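Local coordinates for 5-carboxymethyl-2-hydroxymuconate semialdehyde dehydrogenase (Thermus thermophilus, PDB 2D4E), which probably catalyses the NAD-dependent oxidation of 5-carboxymethyl-2-hydroxymuconate semialdehyde to the corresponding carboxylic acid, at residues V237-T248 / N260-E271; P26-E34 / P219-G227. All coordinates share one frame; numbering follows the deposited sequence.

Interaction 1: V237-T248 / N260-E271. With NAD (nicotinamide-adenine-dinucleotide), chain K.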
loop_
_atom_site.group_PDB
_atom_site.type_symbol
_atom_site.label_atom_id
_atom_site.label_comp_id
_atom_site.label_asym_id
_atom_site.label_seq_id
_atom_site.Cartn_x
_atom_site.Cartn_y
_atom_site.Cartn_z
ATOM N N VAL C 237 31.670 11.371 -8.153
ATOM C CA VAL C 237 31.044 11.672 -6.875
ATOM C C VAL C 237 31.014 13.174 -6.619
ATOM O O VAL C 237 30.059 13.698 -6.050
ATOM C CB VAL C 237 31.790 10.979 -5.714
ATOM C CG1 VAL C 237 31.192 11.397 -4.380
ATOM C CG2 VAL C 237 31.699 9.465 -5.877
ATOM N N ALA C 238 32.055 13.867 -7.059
ATOM C CA ALA C 238 32.148 15.309 -6.855
ATOM C C ALA C 238 31.388 16.168 -7.848
ATOM O O ALA C 238 31.141 17.339 -7.569
ATOM C CB ALA C 238 33.615 15.736 -6.847
ATOM N N HIS C 239 31.000 15.608 -8.990
ATOM C CA HIS C 239 30.323 16.414 -10.003
ATOM C C HIS C 239 28.940 16.925 -9.622
ATOM O O HIS C 239 28.046 16.150 -9.276
ATOM C CB HIS C 239 30.241 15.666 -11.332
ATOM C CG HIS C 239 30.117 16.576 -12.513
ATOM N ND1 HIS C 239 29.018 17.383 -12.717
ATOM C CD2 HIS C 239 30.982 16.856 -13.518
ATOM C CE1 HIS C 239 29.212 18.122 -13.794
ATOM N NE2 HIS C 239 30.396 17.822 -14.299
ATOM N N PRO C 240 28.743 18.250 -9.713
ATOM C CA PRO C 240 27.491 18.940 -9.388
ATOM C C PRO C 240 26.274 18.616 -10.249
ATOM O O PRO C 240 25.152 18.960 -9.879
ATOM C CB PRO C 240 27.879 20.421 -9.464
ATOM C CG PRO C 240 28.928 20.441 -10.522
ATOM C CD PRO C 240 29.760 19.207 -10.187
ATOM N N LEU C 241 26.469 17.961 -11.386
ATOM C CA LEU C 241 25.325 17.640 -12.232
ATOM C C LEU C 241 24.782 16.219 -12.026
ATOM O O LEU C 241 23.831 15.814 -12.691
ATOM C CB LEU C 241 25.676 17.858 -13.708
ATOM C CG LEU C 241 26.003 19.302 -14.105
ATOM C CD1 LEU C 241 26.305 19.361 -15.593
ATOM C CD2 LEU C 241 24.838 20.221 -13.761
ATOM N N VAL C 242 25.383 15.469 -11.107
ATOM C CA VAL C 242 24.938 14.102 -10.825
ATOM C C VAL C 242 24.488 14.044 -9.366
ATOM O O VAL C 242 25.244 13.647 -8.479
ATOM C CB VAL C 242 26.080 13.087 -11.075
ATOM C CG1 VAL C 242 25.575 11.662 -10.863
ATOM C CG2 VAL C 242 26.614 13.258 -12.495
ATOM N N PRO C 243 23.227 14.430 -9.105
ATOM C CA PRO C 243 22.643 14.449 -7.761
ATOM C C PRO C 243 22.497 13.113 -7.043
ATOM O O PRO C 243 22.507 13.071 -5.813
ATOM C CB PRO C 243 21.305 15.150 -7.984
ATOM C CG PRO C 243 20.920 14.681 -9.356
ATOM C CD PRO C 243 22.219 14.779 -10.126
ATOM N N LEU C 244 22.368 12.027 -7.800
ATOM C CA LEU C 244 22.218 10.700 -7.204
ATOM C C LEU C 244 23.432 9.802 -7.441
ATOM O O LEU C 244 24.034 9.809 -8.522
ATOM C CB LEU C 244 20.958 10.015 -7.746
ATOM C CG LEU C 244 19.628 10.305 -7.041
ATOM C CD1 LEU C 244 19.313 11.809 -7.047
ATOM C CD2 LEU C 244 18.529 9.512 -7.738
ATOM N N LEU C 245 23.779 9.021 -6.425
ATOM C CA LEU C 245 24.922 8.125 -6.508
ATOM C C LEU C 245 24.628 6.759 -5.914
ATOM O O LEU C 245 24.151 6.670 -4.791
ATOM C CB LEU C 245 26.112 8.705 -5.739
ATOM C CG LEU C 245 26.768 10.020 -6.147
ATOM C CD1 LEU C 245 27.766 10.411 -5.070
ATOM C CD2 LEU C 245 27.464 9.877 -7.496
ATOM N N THR C 246 24.890 5.695 -6.664
ATOM C CA THR C 246 24.709 4.361 -6.110
ATOM C C THR C 246 26.128 3.837 -5.941
ATOM O O THR C 246 26.997 4.087 -6.776
ATOM C CB THR C 246 23.939 3.397 -7.052
ATOM O OG1 THR C 246 24.725 3.135 -8.219
ATOM C CG2 THR C 246 22.598 3.991 -7.464
ATOM N N LEU C 247 26.377 3.136 -4.849
ATOM C CA LEU C 247 27.695 2.585 -4.619
ATOM C C LEU C 247 27.589 1.163 -4.124
ATOM O O LEU C 247 26.847 0.862 -3.188
ATOM C CB LEU C 247 28.474 3.417 -3.599
ATOM C CG LEU C 247 29.788 2.773 -3.131
ATOM C CD1 LEU C 247 30.752 2.615 -4.306
ATOM C CD2 LEU C 247 30.415 3.630 -2.046
ATOM N N THR C 248 28.331 0.285 -4.778
ATOM C CA THR C 248 28.376 -1.109 -4.397
ATOM C C THR C 248 29.866 -1.384 -4.236
ATOM O O THR C 248 30.609 -1.448 -5.217
ATOM C CB THR C 248 27.759 -1.996 -5.486
ATOM O OG1 THR C 248 26.397 -1.604 -5.700
ATOM C CG2 THR C 248 27.780 -3.448 -5.061
ATOM N N ASN C 260 32.837 12.955 0.364
ATOM C CA ASN C 260 33.000 13.716 -0.867
ATOM C C ASN C 260 31.641 14.192 -1.394
ATOM O O ASN C 260 31.517 15.289 -1.940
ATOM C CB ASN C 260 33.705 12.829 -1.905
ATOM C CG ASN C 260 33.958 13.538 -3.230
ATOM O OD1 ASN C 260 34.420 12.919 -4.201
ATOM N ND2 ASN C 260 33.660 14.831 -3.281
ATOM N N ALA C 261 30.620 13.365 -1.213
ATOM C CA ALA C 261 29.277 13.682 -1.683
ATOM C C ALA C 261 28.606 14.817 -0.904
ATOM O O ALA C 261 27.670 15.454 -1.397
ATOM C CB ALA C 261 28.408 12.431 -1.622
ATOM N N ALA C 262 29.088 15.071 0.306
ATOM C CA ALA C 262 28.510 16.109 1.154
ATOM C C ALA C 262 28.536 17.515 0.557
ATOM O O ALA C 262 27.657 18.325 0.842
ATOM C CB ALA C 262 29.208 16.115 2.515
ATOM N N ASP C 263 29.534 17.807 -0.271
ATOM C CA ASP C 263 29.645 19.135 -0.866
ATOM C C ASP C 263 28.440 19.531 -1.718
ATOM O O ASP C 263 28.149 20.717 -1.881
ATOM C CB ASP C 263 30.927 19.233 -1.701
ATOM C CG ASP C 263 32.186 19.037 -0.866
ATOM O OD1 ASP C 263 32.342 19.731 0.161
ATOM O OD2 ASP C 263 33.025 18.191 -1.237
ATOM N N HIS C 264 27.735 18.542 -2.256
ATOM C CA HIS C 264 26.570 18.815 -3.085
ATOM C C HIS C 264 25.324 18.128 -2.531
ATOM O O HIS C 264 24.312 17.979 -3.205
ATOM C CB HIS C 264 26.861 18.305 -4.498
ATOM C CG HIS C 264 27.914 19.172 -5.139
ATOM N ND1 HIS C 264 29.190 18.766 -5.345
ATOM C CD2 HIS C 264 27.782 20.482 -5.614
ATOM C CE1 HIS C 264 29.813 19.805 -5.933
ATOM N NE2 HIS C 264 28.994 20.846 -6.106
ATOM N N LEU C 265 25.408 17.702 -1.273
ATOM C CA LEU C 265 24.302 17.023 -0.607
ATOM C C LEU C 265 23.686 15.970 -1.523
ATOM O O LEU C 265 22.470 15.933 -1.716
ATOM C CB LEU C 265 23.240 18.044 -0.193
ATOM C CG LEU C 265 23.689 19.030 0.891
ATOM C CD1 LEU C 265 22.677 20.152 1.028
ATOM C CD2 LEU C 265 23.863 18.290 2.211
ATOM N N LYS C 266 24.527 15.117 -2.093
ATOM C CA LYS C 266 24.036 14.084 -2.988
ATOM C C LYS C 266 23.311 12.970 -2.245
ATOM O O LYS C 266 23.612 12.683 -1.090
ATOM C CB LYS C 266 25.193 13.498 -3.798
ATOM C CG LYS C 266 25.866 14.510 -4.700
ATOM C CD LYS C 266 26.772 13.840 -5.704
ATOM C CE LYS C 266 27.316 14.842 -6.710
ATOM N NZ LYS C 266 28.092 14.130 -7.758
ATOM N N ARG C 267 22.339 12.361 -2.917
ATOM C CA ARG C 267 21.582 11.253 -2.351
ATOM C C ARG C 267 22.382 9.990 -2.672
ATOM O O ARG C 267 22.744 9.755 -3.826
ATOM C CB ARG C 267 20.200 11.181 -3.000
ATOM C CG ARG C 267 19.254 10.167 -2.382
ATOM C CD ARG C 267 17.892 10.206 -3.081
ATOM N NE ARG C 267 17.437 11.581 -3.262
ATOM C CZ ARG C 267 16.339 11.936 -3.922
ATOM N NH1 ARG C 267 15.553 11.014 -4.469
ATOM N NH2 ARG C 267 16.024 13.220 -4.031
ATOM N N LEU C 268 22.647 9.176 -1.654
ATOM C CA LEU C 268 23.433 7.955 -1.829
ATOM C C LEU C 268 22.671 6.676 -1.476
ATOM O O LEU C 268 21.897 6.642 -0.517
ATOM C CB LEU C 268 24.709 8.061 -0.978
ATOM C CG LEU C 268 25.716 6.903 -0.902
ATOM C CD1 LEU C 268 26.216 6.522 -2.294
ATOM C CD2 LEU C 268 26.891 7.326 -0.027
ATOM N N SER C 269 22.901 5.628 -2.267
ATOM C CA SER C 269 22.278 4.323 -2.061
ATOM C C SER C 269 23.402 3.292 -2.009
ATOM O O SER C 269 23.653 2.577 -2.983
ATOM C CB SER C 269 21.331 4.000 -3.219
ATOM O OG SER C 269 20.779 2.707 -3.067
ATOM N N PRO C 270 24.084 3.190 -0.859
ATOM C CA PRO C 270 25.191 2.247 -0.704
ATOM C C PRO C 270 24.886 0.820 -0.274
ATOM O O PRO C 270 24.143 0.583 0.674
ATOM C CB PRO C 270 26.089 2.955 0.306
ATOM C CG PRO C 270 25.079 3.535 1.252
ATOM C CD PRO C 270 23.984 4.076 0.320
ATOM N N GLU C 271 25.483 -0.119 -0.996
ATOM C CA GLU C 271 25.390 -1.549 -0.712
ATOM C C GLU C 271 26.864 -1.844 -0.445
ATOM O O GLU C 271 27.672 -1.944 -1.371
ATOM C CB GLU C 271 24.872 -2.305 -1.934
ATOM C CG GLU C 271 23.421 -1.971 -2.275
ATOM C CD GLU C 271 22.948 -2.637 -3.551
ATOM O OE1 GLU C 271 23.802 -2.911 -4.418
ATOM O OE2 GLU C 271 21.725 -2.870 -3.698
HETATM P PA NAD K . 35.807 -0.854 -3.952
HETATM O O1A NAD K . 37.170 -0.348 -3.838
HETATM O O2A NAD K . 34.882 -0.170 -3.033
HETATM O O5B NAD K . 35.172 -0.701 -5.438
HETATM C C5B NAD K . 33.804 -0.268 -5.737
HETATM C C4B NAD K . 33.882 0.906 -6.687
HETATM O O4B NAD K . 34.399 1.986 -5.879
HETATM C C3B NAD K . 34.915 0.749 -7.838
HETATM O O3B NAD K . 34.289 0.981 -9.118
HETATM C C2B NAD K . 35.991 1.783 -7.467
HETATM O O2B NAD K . 36.663 2.345 -8.616
HETATM C C1B NAD K . 35.186 2.793 -6.676
HETATM N N9A NAD K . 36.016 3.605 -5.804
HETATM C C8A NAD K . 37.099 3.238 -5.027
HETATM N N7A NAD K . 37.645 4.265 -4.334
HETATM C C5A NAD K . 36.843 5.344 -4.706
HETATM C C6A NAD K . 36.878 6.741 -4.331
HETATM N N6A NAD K . 37.782 7.248 -3.490
HETATM N N1A NAD K . 35.910 7.556 -4.899
HETATM C C2A NAD K . 34.973 7.021 -5.778
HETATM N N3A NAD K . 34.866 5.762 -6.178
HETATM C C4A NAD K . 35.829 4.960 -5.610
HETATM O O3 NAD K . 35.862 -2.355 -3.704
HETATM P PN NAD K . 35.568 -3.711 -4.471
HETATM O O1N NAD K . 36.804 -4.510 -4.349
HETATM O O2N NAD K . 35.119 -3.406 -5.840
HETATM O O5D NAD K . 34.515 -4.167 -3.430
HETATM C C5D NAD K . 34.092 -5.478 -3.144
HETATM C C4D NAD K . 33.169 -5.094 -2.031
HETATM O O4D NAD K . 31.844 -4.771 -2.509
HETATM C C3D NAD K . 33.051 -6.069 -0.868
HETATM O O3D NAD K . 33.230 -5.434 0.413
HETATM C C2D NAD K . 31.651 -6.634 -1.100
HETATM O O2D NAD K . 31.089 -7.130 0.133
HETATM C C1D NAD K . 30.935 -5.438 -1.687
HETATM N N1N NAD K . 29.721 -5.795 -2.440
HETATM C C2N NAD K . 28.554 -5.475 -1.763
HETATM C C3N NAD K . 27.366 -5.795 -2.402
HETATM C C7N NAD K . 26.015 -5.518 -1.759
HETATM O O7N NAD K . 25.009 -5.819 -2.374
HETATM N N7N NAD K . 25.951 -4.962 -0.536
HETATM C C4N NAD K . 27.353 -6.441 -3.723
HETATM C C5N NAD K . 28.631 -6.708 -4.295
HETATM C C6N NAD K . 29.841 -6.420 -3.724
HETATM O O HOH W 1 29.831 15.845 -4.355
HETATM O O HOH W 2 20.320 15.398 -4.418
#
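Lys266 reaches across from 260-271 to the C-terminal end of helix 229-238 and the turn behind it, where its ammonium group gathers three carbonyls. NZ lies 2.5 Å from His239 O and 2.6 Å from Val237 O, bonding to both, with a weak third bond to Val242 O. The approach to Val237 O is from above the carbonyl plane, whereas that to His239 O is tilted only 31° from it. Beyond CG the chain is fully extended, which carries the amine past Leu245, whose CD1 packs on Lys266 CD (3.6 Å) and on Ala261 CB. A buried positive charge is thus probably balanced by backbone dipoles.

From there strands 244-248 and 267-271 run in parallel, held by a ladder of backbone bonds of which Glu271 N to Leu247 O (2.8 Å) is nearly straight, while Leu247 N to Ser269 O is weak; Leu268 CD1 tucks against Leu245 O at 3.2 Å. The loose, wetter side is next to the lysine: exposed Pro240 lays CB over one face of the exposed His264 ring, 4.0 Å from its centroid, and a water links Val237 O, Asn260 O and His264 ND1.

At the strands' C-terminal ends, Thr248 CG2 meets the nicotinamide C4N of NAD at 3.3 Å, beside Glu271. Helix 251-261 makes this pair a beta-alpha-beta unit; strand 166-169 flanks 244-248, and helix 488-495 covers Leu244, Thr246 and Ser269.

Interaction 2: P26-E34 / P219-G227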
loop_
_atom_site.group_PDB
_atom_site.type_symbol
_atom_site.label_atom_id
_atom_site.label_comp_id
_atom_site.label_asym_id
_atom_site.label_seq_id
_atom_site.Cartn_x
_atom_site.Cartn_y
_atom_site.Cartn_z
ATOM N N PRO C 26 40.737 -1.671 -27.443
ATOM C CA PRO C 26 40.778 -1.018 -26.131
ATOM C C PRO C 26 39.341 -0.746 -25.688
ATOM O O PRO C 26 38.487 -0.427 -26.515
ATOM C CB PRO C 26 41.539 0.277 -26.411
ATOM C CG PRO C 26 42.424 -0.090 -27.577
ATOM C CD PRO C 26 41.494 -0.900 -28.445
ATOM N N ALA C 27 39.065 -0.888 -24.396
ATOM C CA ALA C 27 37.720 -0.634 -23.881
ATOM C C ALA C 27 37.576 0.877 -23.704
ATOM O O ALA C 27 38.223 1.470 -22.843
ATOM C CB ALA C 27 37.524 -1.352 -22.548
ATOM N N LEU C 28 36.729 1.500 -24.516
ATOM C CA LEU C 28 36.556 2.951 -24.455
ATOM C C LEU C 28 35.365 3.439 -23.639
ATOM O O LEU C 28 34.485 2.665 -23.258
ATOM C CB LEU C 28 36.441 3.516 -25.874
ATOM C CG LEU C 28 37.592 3.207 -26.839
ATOM C CD1 LEU C 28 37.253 3.720 -28.230
ATOM C CD2 LEU C 28 38.866 3.846 -26.326
ATOM N N HIS C 29 35.353 4.739 -23.372
ATOM C CA HIS C 29 34.258 5.359 -22.644
ATOM C C HIS C 29 33.126 5.506 -23.646
ATOM O O HIS C 29 33.336 5.402 -24.853
ATOM C CB HIS C 29 34.619 6.776 -22.175
ATOM C CG HIS C 29 35.942 6.885 -21.488
ATOM N ND1 HIS C 29 36.230 6.231 -20.309
ATOM C CD2 HIS C 29 37.049 7.604 -21.799
ATOM C CE1 HIS C 29 37.456 6.543 -19.923
ATOM N NE2 HIS C 29 37.973 7.374 -20.810
ATOM N N PHE C 30 31.920 5.728 -23.140
ATOM C CA PHE C 30 30.781 5.973 -24.003
ATOM C C PHE C 30 30.207 7.273 -23.456
ATOM O O PHE C 30 29.623 7.302 -22.371
ATOM C CB PHE C 30 29.730 4.869 -23.918
ATOM C CG PHE C 30 28.674 4.989 -24.975
ATOM C CD1 PHE C 30 28.942 4.598 -26.286
ATOM C CD2 PHE C 30 27.437 5.564 -24.685
ATOM C CE1 PHE C 30 27.996 4.779 -27.294
ATOM C CE2 PHE C 30 26.481 5.750 -25.687
ATOM C CZ PHE C 30 26.763 5.357 -26.995
ATOM N N ILE C 31 30.396 8.349 -24.207
ATOM C CA ILE C 31 29.943 9.663 -23.786
ATOM C C ILE C 31 29.133 10.357 -24.869
ATOM O O ILE C 31 29.499 10.334 -26.045
ATOM C CB ILE C 31 31.160 10.531 -23.403
ATOM C CG1 ILE C 31 31.936 9.836 -22.279
ATOM C CG2 ILE C 31 30.709 11.922 -22.989
ATOM C CD1 ILE C 31 33.253 10.480 -21.938
ATOM N N ALA C 32 28.023 10.964 -24.466
ATOM C CA ALA C 32 27.158 11.672 -25.395
ATOM C C ALA C 32 26.891 10.862 -26.670
ATOM O O ALA C 32 26.977 11.387 -27.781
ATOM C CB ALA C 32 27.775 13.025 -25.749
ATOM N N GLY C 33 26.594 9.576 -26.506
ATOM C CA GLY C 33 26.282 8.731 -27.649
ATOM C C GLY C 33 27.396 8.180 -28.528
ATOM O O GLY C 33 27.114 7.676 -29.612
ATOM N N GLU C 34 28.644 8.250 -28.076
ATOM C CA GLU C 34 29.766 7.747 -28.869
ATOM C C GLU C 34 30.864 7.134 -28.010
ATOM O O GLU C 34 31.063 7.540 -26.861
ATOM C CB GLU C 34 30.403 8.880 -29.686
ATOM C CG GLU C 34 29.529 9.493 -30.764
ATOM C CD GLU C 34 30.271 10.559 -31.562
ATOM O OE1 GLU C 34 29.653 11.166 -32.467
ATOM O OE2 GLU C 34 31.474 10.787 -31.282
ATOM N N PRO C 219 20.995 9.620 -27.235
ATOM C CA PRO C 219 22.339 10.060 -26.845
ATOM C C PRO C 219 22.325 10.752 -25.491
ATOM O O PRO C 219 21.472 11.594 -25.235
ATOM C CB PRO C 219 22.730 11.036 -27.957
ATOM C CG PRO C 219 21.879 10.614 -29.120
ATOM C CD PRO C 219 20.563 10.292 -28.471
ATOM N N GLY C 220 23.273 10.399 -24.633
ATOM C CA GLY C 220 23.355 11.025 -23.327
ATOM C C GLY C 220 22.606 10.316 -22.214
ATOM O O GLY C 220 22.908 10.522 -21.040
ATOM N N VAL C 221 21.631 9.485 -22.566
ATOM C CA VAL C 221 20.863 8.777 -21.553
ATOM C C VAL C 221 21.758 7.843 -20.742
ATOM O O VAL C 221 21.640 7.777 -19.521
ATOM C CB VAL C 221 19.701 7.995 -22.189
ATOM C CG1 VAL C 221 19.004 7.134 -21.141
ATOM C CG2 VAL C 221 18.708 8.984 -22.803
ATOM N N PHE C 222 22.649 7.124 -21.420
ATOM C CA PHE C 222 23.580 6.232 -20.731
ATOM C C PHE C 222 25.024 6.546 -21.119
ATOM O O PHE C 222 25.384 6.531 -22.298
ATOM C CB PHE C 222 23.275 4.762 -21.033
ATOM C CG PHE C 222 24.280 3.808 -20.440
ATOM C CD1 PHE C 222 25.392 3.400 -21.175
ATOM C CD2 PHE C 222 24.141 3.356 -19.127
ATOM C CE1 PHE C 222 26.351 2.555 -20.613
ATOM C CE2 PHE C 222 25.096 2.512 -18.554
ATOM C CZ PHE C 222 26.205 2.111 -19.300
ATOM N N ASN C 223 25.847 6.828 -20.115
ATOM C CA ASN C 223 27.251 7.158 -20.334
ATOM C C ASN C 223 28.153 6.267 -19.507
ATOM O O ASN C 223 27.787 5.832 -18.413
ATOM C CB ASN C 223 27.508 8.609 -19.958
ATOM C CG ASN C 223 26.572 9.550 -20.664
ATOM O OD1 ASN C 223 26.881 10.059 -21.743
ATOM N ND2 ASN C 223 25.402 9.769 -20.075
ATOM N N LEU C 224 29.345 6.017 -20.033
ATOM C CA LEU C 224 30.316 5.168 -19.368
ATOM C C LEU C 224 31.690 5.812 -19.322
ATOM O O LEU C 224 32.175 6.343 -20.324
ATOM C CB LEU C 224 30.414 3.833 -20.100
ATOM C CG LEU C 224 31.682 3.016 -19.846
ATOM C CD1 LEU C 224 31.712 2.556 -18.395
ATOM C CD2 LEU C 224 31.721 1.831 -20.795
ATOM N N VAL C 225 32.311 5.773 -18.150
ATOM C CA VAL C 225 33.652 6.315 -17.984
ATOM C C VAL C 225 34.496 5.277 -17.249
ATOM O O VAL C 225 34.229 4.957 -16.093
ATOM C CB VAL C 225 33.655 7.628 -17.171
ATOM C CG1 VAL C 225 35.076 8.157 -17.065
ATOM C CG2 VAL C 225 32.765 8.666 -17.841
ATOM N N GLN C 226 35.498 4.741 -17.938
ATOM C CA GLN C 226 36.387 3.746 -17.354
ATOM C C GLN C 226 37.466 4.478 -16.570
ATOM O O GLN C 226 37.829 5.606 -16.907
ATOM C CB GLN C 226 37.038 2.905 -18.454
ATOM C CG GLN C 226 36.066 2.115 -19.299
ATOM C CD GLN C 226 35.617 0.830 -18.630
ATOM O OE1 GLN C 226 35.845 0.624 -17.439
ATOM N NE2 GLN C 226 34.968 -0.038 -19.397
ATOM N N GLY C 227 37.984 3.846 -15.523
ATOM C CA GLY C 227 39.026 4.500 -14.752
ATOM C C GLY C 227 39.113 4.091 -13.300
ATOM O O GLY C 227 38.256 3.368 -12.787
HETATM O O HOH W 3 25.509 8.924 -24.087
#
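The imidazole of His29 and the phenyl ring of Phe30 both turn an edge to 219-227. Gln226 N lies in the plane of the His29 ring and donates to ND1 at 2.9 Å, while Val225 CA and Leu224 O approach the same ring obliquely; its NE2 is bonded to Ser38. Phe30 presents CD2 to Phe222 O, 3.3 Å away and in the ring plane. Over one face of that ring stands Glu34 N, 3.5 Å above the plane and displaced toward the rim, and Phe35 adds an edge-to-face partner. With CG anti to the backbone N (chi1 -170°), the ring is carried away from Leu224 to bring its edge to Phe222 O, leaving CB against Leu224 CB at 4.0 Å.

Between the rings the backbones pair once, Phe30 with Leu224, as an antiparallel hydrogen-bonded pair. Leu224 N comes to a lone pair of Phe30 O at 2.7 Å, while Phe30 N donates to Leu224 O from 24° outside the carbonyl plane.

Further along, the Asn223 carboxamide does the work of a backbone. Its OD1 accepts from Ala32 N at 3.1 Å, in line with the C=O bond, and ND2 donates to Gly220 O and to Val193 O, which fixes the rotation of the amide. A water binds Gly33 N and Gly220 N, each at 2.7 Å, and so joins the 31-34 turn to the loop at Gly220 where direct backbone pairing has ceased.

Residues 31-34 form a type I' turn, the tight two-residue connection of a beta hairpin, here joining strands 29-31 and 34-36. Through one antiparallel bridge this N-terminal hairpin flanks strand 222-224, an outermost strand of the parallel, Rossmann-like sheet of the NAD-binding domain in this aldehyde dehydrogenase.

From the N terminus, the chain passes through 26-34 and must run 184 residues, through strands 166-169 and 193-196 of the parallel sheet, before 219-227 closes interaction 2. Helix 229-238 follows directly and leads into interaction 1, a short-range closure across only 11 residues, mostly helix 251-261. The two loops are therefore in series, neither nesting nor crossing. Their nearest atoms stay about 8 Å apart, yet both reach one five-stranded sheet: interaction 2 joins the N-terminal hairpin to edge strand 222-224, and interaction 1 pairs 244-248 with 267-271, the outermost strand on the other side, with strands 193-196 and 166-169 between.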